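PDB 5Y1F: NAD dependent epimerase/dehydratase family from uncultured archaeon MedDCM-OCT-S05-C57, which binds NAD+ and probably catalyses the NAD+-dependent oxidation of L-threonine at its 3-hydroxyl group, working as a monomer. Local coordinates for residues G185-K190 with S313-E318; V202-D207 with K267-H272. One frame throughout, in Å; residues are numbered along the deposited sequence.

Contact 1: residues G185-K190 with S313-E318; sequences GLISWK and SKMTEE. With NAD (nicotinamide-adenine-dinucleotide), chain B.
Met315 swings its CG away from its own amide nitrogen (chi1 165°) and bends at the last torsion (chi3 71°), which brings its sulfur against Ile187, whose CG1 branch lies beside its own N and opposite the carbonyl carbon. The two side chains cross at about a right angle, and SD of Met315 sits 3.6 Å from CD1 of Ile187 and 3.7 Å from its CG2, touching both branches. Further on, Trp189 and Glu318 are bridged by a water that accepts from Trp189 NE1 at 2.9 Å, in the plane of the indole, and donates weakly to Glu318 OE1. On the cofactor side, Leu186 N donates to the nicotinamide carboxamide oxygen O7N of NAD at 3.0 Å, though the N-H...O angle is only 139°, while Leu186 CG packs 3.7 Å from NAD C7N. Losing CG and both methyls to an alanine here would probably open a gap beside the carboxamide, leaving it freer to turn. Strand 178-187 belongs to the mostly parallel Rossmann sheet; Ile187 and Met315 both also touch Tyr205 of helix 199-211, and strand 223-228 pairs alongside, with Phe228 packed on Met315 and Glu318.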
ATOM      1  N   GLY A 185       2.963  -1.469   6.951  1.00  7.20           N
ATOM      2  CA  GLY A 185       2.447  -2.786   6.594  1.00  7.60           C
ATOM      3  C   GLY A 185       0.936  -2.792   6.684  1.00  7.26           C
ATOM      4  O   GLY A 185       0.414  -2.389   7.722  1.00  9.10           O
ATOM      5  N   LEU A 186       0.231  -3.330   5.702  1.00  7.49           N
ATOM      6  CA  LEU A 186      -1.233  -3.267   5.674  1.00  6.68           C
ATOM      7  C   LEU A 186      -1.808  -4.647   5.901  1.00  7.36           C
ATOM      8  O   LEU A 186      -1.367  -5.638   5.320  1.00  8.04           O
ATOM      9  CB  LEU A 186      -1.760  -2.649   4.391  1.00  7.60           C
ATOM     10  CG  LEU A 186      -1.249  -1.256   4.086  1.00  7.50           C
ATOM     11  CD1 LEU A 186      -1.871  -0.710   2.826  1.00  8.98           C
ATOM     12  CD2 LEU A 186      -1.442  -0.306   5.227  1.00  7.76           C
ATOM     13  N   ILE A 187      -2.876  -4.701   6.706  1.00  7.27           N
ATOM     14  CA  ILE A 187      -3.502  -5.964   7.089  1.00  7.54           C
ATOM     15  C   ILE A 187      -4.946  -5.955   6.626  1.00  7.41           C
ATOM     16  O   ILE A 187      -5.661  -4.973   6.808  1.00  8.50           O
ATOM     17  CB  ILE A 187      -3.450  -6.124   8.619  1.00  8.21           C
ATOM     18  CG1 ILE A 187      -1.983  -6.241   9.074  1.00  8.79           C
ATOM     19  CG2 ILE A 187      -4.246  -7.304   9.099  1.00  8.06           C
ATOM     20  CD1 ILE A 187      -1.748  -6.035  10.564  1.00  9.16           C
ATOM     21  N   SER A 188      -5.359  -7.024   5.955  1.00  7.60           N
ATOM     22  CA  SER A 188      -6.702  -7.146   5.430  1.00  8.13           C
ATOM     23  C   SER A 188      -7.045  -8.624   5.347  1.00  8.33           C
ATOM     24  O   SER A 188      -6.141  -9.465   5.331  1.00  9.22           O
ATOM     25  CB  SER A 188      -6.792  -6.516   4.039  1.00  8.79           C
ATOM     26  OG  SER A 188      -5.996  -7.257   3.117  1.00  9.17           O
ATOM     27  N   TRP A 189      -8.347  -8.892   5.221  1.00  8.83           N
ATOM     28  CA  TRP A 189      -8.848 -10.275   5.018  1.00  9.06           C
ATOM     29  C   TRP A 189      -9.438 -10.489   3.666  1.00 10.42           C
ATOM     30  O   TRP A 189      -9.595 -11.652   3.274  1.00 11.71           O
ATOM     31  CB  TRP A 189      -9.816 -10.672   6.103  1.00 10.18           C
ATOM     32  CG  TRP A 189     -11.021  -9.769   6.194  1.00 10.32           C
ATOM     33  CD1 TRP A 189     -11.162  -8.661   6.927  1.00 10.56           C
ATOM     34  CD2 TRP A 189     -12.206  -9.894   5.411  1.00 12.03           C
ATOM     35  NE1 TRP A 189     -12.367  -8.068   6.674  1.00 12.35           N
ATOM     36  CE2 TRP A 189     -13.010  -8.791   5.706  1.00 11.48           C
ATOM     37  CE3 TRP A 189     -12.641 -10.826   4.464  1.00 11.67           C
ATOM     38  CZ2 TRP A 189     -14.299  -8.620   5.138  1.00 13.08           C
ATOM     39  CZ3 TRP A 189     -13.893 -10.643   3.870  1.00 12.98           C
ATOM     40  CH2 TRP A 189     -14.693  -9.539   4.213  1.00 13.65           C
ATOM     41  N   LYS A 190      -9.764  -9.471   2.914  1.00 10.55           N
ATOM     42  CA  LYS A 190     -10.440  -9.676   1.616  1.00 11.61           C
ATOM     43  C   LYS A 190      -9.567 -10.213   0.510  1.00 12.61           C
ATOM     44  O   LYS A 190     -10.063 -10.738  -0.476  1.00 17.60           O
ATOM     45  CB  LYS A 190     -11.078  -8.410   1.107  1.00 12.71           C
ATOM     46  CG  LYS A 190     -12.339  -8.034   1.848  1.00 14.73           C
ATOM     47  CD  LYS A 190     -13.028  -6.881   1.144  1.00 17.85           C
ATOM     48  CE  LYS A 190     -14.411  -6.676   1.706  1.00 19.35           C
ATOM     49  NZ  LYS A 190     -15.046  -5.496   1.051  1.00 21.73           N
ATOM     50  N   SER A 313      -6.998  -4.474  18.840  1.00 10.71           N
ATOM     51  CA  SER A 313      -8.208  -5.171  19.289  1.00 12.08           C
ATOM     52  C   SER A 313      -9.328  -5.096  18.241  1.00 11.11           C
ATOM     53  O   SER A 313      -9.911  -6.120  17.874  1.00 12.04           O
ATOM     54  CB  SER A 313      -8.724  -4.502  20.573  1.00 16.90           C
ATOM     55  OG  SER A 313      -7.876  -4.770  21.663  1.00 26.73           O
ATOM     56  N   LYS A 314      -9.600  -3.896  17.761  1.00 10.11           N
ATOM     57  CA  LYS A 314     -10.644  -3.699  16.802  1.00 11.75           C
ATOM     58  C   LYS A 314     -10.314  -4.364  15.478  1.00 10.38           C
ATOM     59  O   LYS A 314     -11.180  -4.931  14.837  1.00 11.37           O
ATOM     60  CB  LYS A 314     -10.950  -2.240  16.598  1.00 12.74           C
ATOM     61  CG  LYS A 314     -11.650  -1.568  17.787  1.00 19.32           C
ATOM     62  CD  LYS A 314     -12.086  -0.157  17.439  1.00 25.71           C
ATOM     63  CE  LYS A 314     -12.892   0.490  18.562  1.00 30.17           C
ATOM     64  NZ  LYS A 314     -14.243  -0.136  18.692  1.00 30.44           N
ATOM     65  N   MET A 315      -9.067  -4.260  15.041  1.00  9.11           N
ATOM     66  CA  MET A 315      -8.680  -4.933  13.818  1.00  8.55           C
ATOM     67  C   MET A 315      -8.854  -6.439  14.001  1.00  8.62           C
ATOM     68  O   MET A 315      -9.307  -7.127  13.131  1.00  8.95           O
ATOM     69  CB  MET A 315      -7.193  -4.636  13.558  1.00  8.38           C
ATOM     70  CG  MET A 315      -6.593  -5.590  12.496  1.00  7.24           C
ATOM     71  SD  MET A 315      -4.966  -5.067  11.968  1.00  9.07           S
ATOM     72  CE  MET A 315      -4.049  -5.466  13.487  1.00  9.70           C
ATOM     73  N   THR A 316      -8.388  -6.950  15.123  1.00  9.51           N
ATOM     74  CA  THR A 316      -8.482  -8.410  15.383  1.00  9.70           C
ATOM     75  C   THR A 316      -9.945  -8.934  15.302  1.00 10.99           C
ATOM     76  O   THR A 316     -10.194  -9.940  14.749  1.00 11.80           O
ATOM     77  CB  THR A 316      -7.798  -8.757  16.717  1.00 10.21           C
ATOM     78  OG1 THR A 316      -6.405  -8.510  16.592  1.00 16.65           O
ATOM     79  CG2 THR A 316      -7.980 -10.192  17.055  1.00  6.41           C
ATOM     80  N   GLU A 317     -10.865  -8.188  15.869  1.00 12.26           N
ATOM     81  CA  GLU A 317     -12.274  -8.564  15.815  1.00 14.40           C
ATOM     82  C   GLU A 317     -12.740  -8.632  14.349  1.00 13.03           C
ATOM     83  O   GLU A 317     -13.409  -9.547  13.985  1.00 13.52           O
ATOM     84  CB  GLU A 317     -13.073  -7.536  16.606  1.00 16.06           C
ATOM     85  CG  GLU A 317     -12.991  -7.751  18.092  1.00 27.43           C
ATOM     86  CD  GLU A 317     -13.840  -8.913  18.588  1.00 37.45           C
ATOM     87  OE1 GLU A 317     -14.540  -9.580  17.823  1.00 43.53           O
ATOM     88  OE2 GLU A 317     -13.767  -9.178  19.768  1.00 43.10           O
ATOM     89  N   GLU A 318     -12.387  -7.653  13.534  1.00 11.99           N
ATOM     90  CA  GLU A 318     -12.837  -7.666  12.133  1.00 12.57           C
ATOM     91  C   GLU A 318     -12.245  -8.859  11.414  1.00 12.07           C
ATOM     92  O   GLU A 318     -12.879  -9.540  10.607  1.00 12.01           O
ATOM     93  CB  GLU A 318     -12.421  -6.387  11.409  1.00 16.40           C
ATOM     94  CG  GLU A 318     -13.274  -5.178  11.710  1.00 19.81           C
ATOM     95  CD  GLU A 318     -14.610  -5.169  10.986  1.00 21.94           C
ATOM     96  OE1 GLU A 318     -14.975  -6.158  10.285  1.00 20.96           O
ATOM     97  OE2 GLU A 318     -15.354  -4.174  11.209  1.00 28.52           O
TER
HETATM   98  PA  NAD B 401      -0.099  -6.052  -4.664  1.00  9.07           P
HETATM   99  O1A NAD B 401      -1.185  -6.795  -3.864  1.00  8.86           O
HETATM  100  O2A NAD B 401       1.136  -6.868  -5.103  1.00 10.19           O
HETATM  101  O5B NAD B 401      -0.848  -5.419  -5.958  1.00  9.84           O
HETATM  102  C5B NAD B 401      -0.083  -4.913  -7.031  1.00 10.06           C
HETATM  103  C4B NAD B 401      -0.791  -5.249  -8.310  1.00 10.04           C
HETATM  104  O4B NAD B 401       0.113  -4.769  -9.320  1.00  9.36           O
HETATM  105  C3B NAD B 401      -0.979  -6.739  -8.540  1.00  9.83           C
HETATM  106  O3B NAD B 401      -2.354  -6.996  -8.715  1.00 10.64           O
HETATM  107  C2B NAD B 401      -0.158  -7.022  -9.807  1.00  9.61           C
HETATM  108  O2B NAD B 401      -0.752  -7.938 -10.744  1.00 10.83           O
HETATM  109  C1B NAD B 401      -0.023  -5.642 -10.419  1.00  8.85           C
HETATM  110  N9A NAD B 401       1.164  -5.574 -11.295  1.00  9.10           N
HETATM  111  C8A NAD B 401       2.366  -6.146 -11.086  1.00 10.02           C
HETATM  112  N7A NAD B 401       3.166  -5.957 -12.134  1.00  9.94           N
HETATM  113  C5A NAD B 401       2.433  -5.294 -13.028  1.00  8.67           C
HETATM  114  C6A NAD B 401       2.677  -4.791 -14.386  1.00  9.59           C
HETATM  115  N6A NAD B 401       3.872  -4.976 -14.998  1.00 10.11           N
HETATM  116  N1A NAD B 401       1.703  -4.112 -14.985  1.00 10.60           N
HETATM  117  C2A NAD B 401       0.520  -3.966 -14.414  1.00  9.13           C
HETATM  118  N3A NAD B 401       0.224  -4.378 -13.181  1.00  9.34           N
HETATM  119  C4A NAD B 401       1.138  -5.032 -12.480  1.00  9.18           C
HETATM  120  O3  NAD B 401       0.428  -4.744  -3.907  1.00  8.25           O
HETATM  121  PN  NAD B 401      -0.367  -3.877  -2.803  1.00  8.19           P
HETATM  122  O1N NAD B 401      -1.854  -3.773  -3.171  1.00  8.01           O
HETATM  123  O2N NAD B 401      -0.052  -4.420  -1.424  1.00  9.11           O
HETATM  124  O5D NAD B 401       0.357  -2.443  -3.000  1.00  9.23           O
HETATM  125  C5D NAD B 401      -0.200  -1.493  -3.853  1.00  8.32           C
HETATM  126  C4D NAD B 401       0.702  -0.257  -3.736  1.00  8.50           C
HETATM  127  O4D NAD B 401       0.827   0.121  -2.338  1.00  8.63           O
HETATM  128  C3D NAD B 401       2.100  -0.480  -4.269  1.00  7.52           C
HETATM  129  O3D NAD B 401       2.620   0.790  -4.747  1.00  8.93           O
HETATM  130  C2D NAD B 401       2.895  -0.815  -2.993  1.00  7.99           C
HETATM  131  O2D NAD B 401       4.298  -0.495  -3.156  1.00  8.65           O
HETATM  132  C1D NAD B 401       2.196   0.106  -1.975  1.00  8.32           C
HETATM  133  N1N NAD B 401       2.371  -0.370  -0.587  1.00  7.72           N
HETATM  134  C2N NAD B 401       1.704  -1.453  -0.083  1.00  7.62           C
HETATM  135  C3N NAD B 401       1.905  -1.866   1.214  1.00  8.66           C
HETATM  136  C7N NAD B 401       1.155  -3.037   1.840  1.00  9.53           C
HETATM  137  O7N NAD B 401       1.435  -3.365   2.962  1.00 12.65           O
HETATM  138  N7N NAD B 401       0.198  -3.633   1.174  1.00  7.24           N
HETATM  139  C4N NAD B 401       2.793  -1.170   2.016  1.00  9.38           C
HETATM  140  C5N NAD B 401       3.502  -0.104   1.485  1.00  8.91           C
HETATM  141  C6N NAD B 401       3.265   0.277   0.178  1.00  8.37           C
HETATM  142  O   HOH W   1     -13.538  -5.828   8.025  1.00 19.01           O

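Contact 2: residues V202-D207 with K267-H272; sequences VEMYFD and KEISAH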
ATOM      1  N   VAL A 202      -0.931 -10.823   8.255  1.00  9.36           N
ATOM      2  CA  VAL A 202      -2.099 -11.339   7.600  1.00  9.48           C
ATOM      3  C   VAL A 202      -2.137 -12.855   7.698  1.00  9.21           C
ATOM      4  O   VAL A 202      -3.172 -13.440   8.045  1.00 10.30           O
ATOM      5  CB  VAL A 202      -2.201 -10.845   6.149  1.00 10.73           C
ATOM      6  CG1 VAL A 202      -3.322 -11.507   5.406  1.00 11.48           C
ATOM      7  CG2 VAL A 202      -2.414  -9.346   6.116  1.00 13.27           C
ATOM      8  N   GLU A 203      -1.036 -13.496   7.343  1.00  9.74           N
ATOM      9  CA  GLU A 203      -0.984 -14.969   7.369  1.00  9.56           C
ATOM     10  C   GLU A 203      -1.259 -15.535   8.727  1.00  9.37           C
ATOM     11  O   GLU A 203      -1.928 -16.581   8.867  1.00 11.69           O
ATOM     12  CB  GLU A 203       0.359 -15.476   6.870  1.00 10.93           C
ATOM     13  CG  GLU A 203       0.666 -15.182   5.425  1.00 11.20           C
ATOM     14  CD  GLU A 203       2.035 -15.665   4.957  1.00 12.15           C
ATOM     15  OE1 GLU A 203       2.321 -15.449   3.756  1.00 13.92           O
ATOM     16  OE2 GLU A 203       2.791 -16.212   5.794  1.00 12.42           O
ATOM     17  N   MET A 204      -0.849 -14.851   9.769  1.00  9.29           N
ATOM     18  CA  MET A 204      -1.025 -15.357  11.115  1.00  9.77           C
ATOM     19  C   MET A 204      -2.538 -15.431  11.346  1.00  9.73           C
ATOM     20  O   MET A 204      -3.032 -16.414  11.936  1.00  9.78           O
ATOM     21  CB  MET A 204      -0.355 -14.439  12.150  1.00 10.07           C
ATOM     22  CG  MET A 204      -0.256 -15.086  13.471  1.00 10.43           C
ATOM     23  SD  MET A 204       0.481 -14.025  14.745  1.00 11.82           S
ATOM     24  CE  MET A 204       2.220 -14.130  14.288  1.00 13.95           C
ATOM     25  N   TYR A 205      -3.294 -14.377  10.987  1.00  9.09           N
ATOM     26  CA  TYR A 205      -4.734 -14.450  11.149  1.00  9.30           C
ATOM     27  C   TYR A 205      -5.347 -15.602  10.334  1.00  9.76           C
ATOM     28  O   TYR A 205      -6.196 -16.348  10.853  1.00 10.53           O
ATOM     29  CB  TYR A 205      -5.378 -13.122  10.706  1.00  9.18           C
ATOM     30  CG  TYR A 205      -5.258 -11.975  11.653  1.00  9.34           C
ATOM     31  CD1 TYR A 205      -6.028 -11.914  12.802  1.00 10.03           C
ATOM     32  CD2 TYR A 205      -4.389 -10.916  11.409  1.00  9.39           C
ATOM     33  CE1 TYR A 205      -6.037 -10.780  13.632  1.00 10.44           C
ATOM     34  CE2 TYR A 205      -4.316  -9.838  12.271  1.00 10.54           C
ATOM     35  CZ  TYR A 205      -5.187  -9.747  13.343  1.00  9.35           C
ATOM     36  OH  TYR A 205      -5.133  -8.658  14.166  1.00  9.84           O
ATOM     37  N   PHE A 206      -5.027 -15.643   9.054  1.00 10.27           N
ATOM     38  CA  PHE A 206      -5.608 -16.659   8.191  1.00 10.57           C
ATOM     39  C   PHE A 206      -5.359 -18.062   8.728  1.00 10.94           C
ATOM     40  O   PHE A 206      -6.280 -18.890   8.820  1.00 12.11           O
ATOM     41  CB  PHE A 206      -5.069 -16.569   6.763  1.00 10.26           C
ATOM     42  CG  PHE A 206      -5.789 -15.585   5.858  1.00 11.12           C
ATOM     43  CD1 PHE A 206      -5.665 -14.215   5.999  1.00 11.94           C
ATOM     44  CD2 PHE A 206      -6.542 -16.046   4.794  1.00 12.58           C
ATOM     45  CE1 PHE A 206      -6.291 -13.330   5.110  1.00 12.97           C
ATOM     46  CE2 PHE A 206      -7.107 -15.167   3.874  1.00 14.63           C
ATOM     47  CZ  PHE A 206      -7.000 -13.807   4.041  1.00 13.75           C
ATOM     48  N   ASP A 207      -4.107 -18.372   9.043  1.00 11.19           N
ATOM     49  CA  ASP A 207      -3.739 -19.716   9.461  1.00 11.73           C
ATOM     50  C   ASP A 207      -4.212 -20.036  10.864  1.00 11.76           C
ATOM     51  O   ASP A 207      -4.665 -21.186  11.137  1.00 12.46           O
ATOM     52  CB  ASP A 207      -2.235 -19.906   9.336  1.00 13.56           C
ATOM     53  CG  ASP A 207      -1.778 -20.118   7.927  1.00 18.03           C
ATOM     54  OD1 ASP A 207      -2.548 -19.952   6.933  1.00 21.62           O
ATOM     55  OD2 ASP A 207      -0.598 -20.468   7.758  1.00 21.18           O
ATOM     56  N   LYS A 267      -0.349 -13.161  20.690  1.00 10.14           N
ATOM     57  CA  LYS A 267      -1.075 -13.154  21.952  1.00 12.56           C
ATOM     58  C   LYS A 267      -2.451 -12.529  21.760  1.00 13.46           C
ATOM     59  O   LYS A 267      -3.429 -13.015  22.331  1.00 13.35           O
ATOM     60  CB  LYS A 267      -0.304 -12.365  22.989  1.00 15.32           C
ATOM     61  CG  LYS A 267       0.899 -13.084  23.583  1.00 24.29           C
ATOM     62  CD  LYS A 267       1.638 -12.176  24.563  1.00 29.98           C
ATOM     63  CE  LYS A 267       2.806 -12.868  25.250  1.00 32.74           C
ATOM     64  NZ  LYS A 267       3.920 -13.260  24.338  1.00 33.14           N
ATOM     65  N   GLU A 268      -2.574 -11.504  20.941  1.00 11.54           N
ATOM     66  CA  GLU A 268      -3.891 -10.921  20.670  1.00 11.80           C
ATOM     67  C   GLU A 268      -4.805 -11.901  19.982  1.00 12.43           C
ATOM     68  O   GLU A 268      -5.986 -12.076  20.382  1.00 13.54           O
ATOM     69  CB  GLU A 268      -3.729  -9.642  19.852  1.00 13.44           C
ATOM     70  CG  GLU A 268      -5.009  -8.851  19.763  1.00 16.07           C
ATOM     71  CD  GLU A 268      -5.426  -8.248  21.099  1.00 18.96           C
ATOM     72  OE1 GLU A 268      -4.545  -7.836  21.882  1.00 28.62           O
ATOM     73  OE2 GLU A 268      -6.641  -8.097  21.307  1.00 35.73           O
ATOM     74  N   ILE A 269      -4.308 -12.608  18.993  1.00 10.56           N
ATOM     75  CA  ILE A 269      -5.119 -13.559  18.283  1.00 12.93           C
ATOM     76  C   ILE A 269      -5.508 -14.722  19.182  1.00 13.08           C
ATOM     77  O   ILE A 269      -6.684 -15.155  19.172  1.00 15.06           O
ATOM     78  CB  ILE A 269      -4.376 -14.063  17.050  1.00 11.33           C
ATOM     79  CG1 ILE A 269      -4.253 -12.931  16.040  1.00 11.09           C
ATOM     80  CG2 ILE A 269      -5.096 -15.274  16.436  1.00 12.92           C
ATOM     81  CD1 ILE A 269      -3.348 -13.265  14.870  1.00 11.41           C
ATOM     82  N   SER A 270      -4.587 -15.153  20.038  1.00 12.79           N
ATOM     83  CA  SER A 270      -4.831 -16.281  20.937  1.00 14.67           C
ATOM     84  C   SER A 270      -5.899 -15.980  21.970  1.00 17.08           C
ATOM     85  O   SER A 270      -6.439 -16.931  22.571  1.00 19.87           O
ATOM     86  CB  SER A 270      -3.536 -16.650  21.667  1.00 15.40           C
ATOM     87  OG  SER A 270      -2.640 -17.264  20.804  1.00 18.81           O
ATOM     88  N   ALA A 271      -6.159 -14.716  22.253  1.00 15.73           N
ATOM     89  CA  ALA A 271      -7.269 -14.359  23.147  1.00 19.23           C
ATOM     90  C   ALA A 271      -8.626 -14.726  22.532  1.00 22.75           C
ATOM     91  O   ALA A 271      -9.642 -14.702  23.247  1.00 26.30           O
ATOM     92  CB  ALA A 271      -7.238 -12.880  23.500  1.00 21.71           C
ATOM     93  N   HIS A 272      -8.661 -15.044  21.233  1.00 17.33           N
ATOM     94  CA  HIS A 272      -9.905 -15.317  20.513  1.00 20.85           C
ATOM     95  C   HIS A 272      -9.952 -16.722  19.938  1.00 23.30           C
ATOM     96  O   HIS A 272     -11.037 -17.310  19.795  1.00 24.79           O
ATOM     97  CB  HIS A 272     -10.068 -14.334  19.352  1.00 24.86           C
ATOM     98  CG  HIS A 272     -10.251 -12.922  19.789  1.00 30.64           C
ATOM     99  ND1 HIS A 272     -11.441 -12.457  20.310  1.00 37.63           N
ATOM    100  CD2 HIS A 272      -9.372 -11.900  19.888  1.00 29.21           C
ATOM    101  CE1 HIS A 272     -11.285 -11.208  20.708  1.00 39.18           C
ATOM    102  NE2 HIS A 272     -10.042 -10.840  20.451  1.00 41.87           N
TER
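Segments 202-207 and 267-272 come nearest, CA to CA, at Tyr205 and Ile269, which are 7.2 Å apart. Ile269 points toward the other helix with CG1 anti to its carbonyl carbon (chi1 -69°), and the extended branch ends in CD1, the atom that meets both Met204 and Tyr205. Over one face of the Tyr205 ring this methyl forms a CH-pi contact, 3.8 Å from CD1 of Ile269 to the ring centroid and 17° off the ring normal. Its offset is toward the rim on the CD1 side of the ring, where Tyr205 CD1 is 3.6 Å from Ile269 CD1. The preceding CG1 of Ile269 lies above the same face, displaced outward beyond the rim, 3.7 Å from Tyr205 CE1. Met204, the residue before Tyr205 on the same helix, meets the same methyl from another side, crossing Ile269 at a slant, its CG 3.9 Å from Ile269 CD1 and its SD equally far.

The contact is a buried helix-helix interface made of apolar groups, joining helix 199-211, which follows strand 178-187 of the Rossmann sheet, to helix 262-270 in the C-terminal part of the epimerase/dehydratase fold. Leu265, one turn before Ile269, also touches Met204 and Tyr205, while Phe275 from the loop beyond packs on Ile269. The hydroxyl of Tyr205 is directed elsewhere: its OH is hydrogen-bonded to Thr316 OG1 of helix 312-326, which ties the polar end of the ring to a third helix as its face receives the isoleucine. Met204 additionally reaches Tyr214 of strand 213-216, which pairs in parallel with strand 276-279.

How the contacts relate
The centres of the two contacts lie about 10 Å apart, and contact 2 is nested within the loop that contact 1 closes. Helix 199-211 joins them, because Tyr205 of contact 2 reaches into contact 1: besides its hydroxyl link, 2.7 Å between Tyr205 OH and Thr316 OG1, the same OH packs 3.4 Å from Met315 CE. A second junction sets Trp189 O 3.5 Å from Phe206 CZ. Their relation to the cofactor differs. Contact 1 touches NAD through Leu186, whereas the side chain of Tyr205 in contact 2 stays about 13 Å from NAD and about 10 Å from the side chain of Gln30, a cofactor-binding residue. Contact 2 thus lies farther from the cofactor and reaches contact 1 through Tyr205 and Phe206.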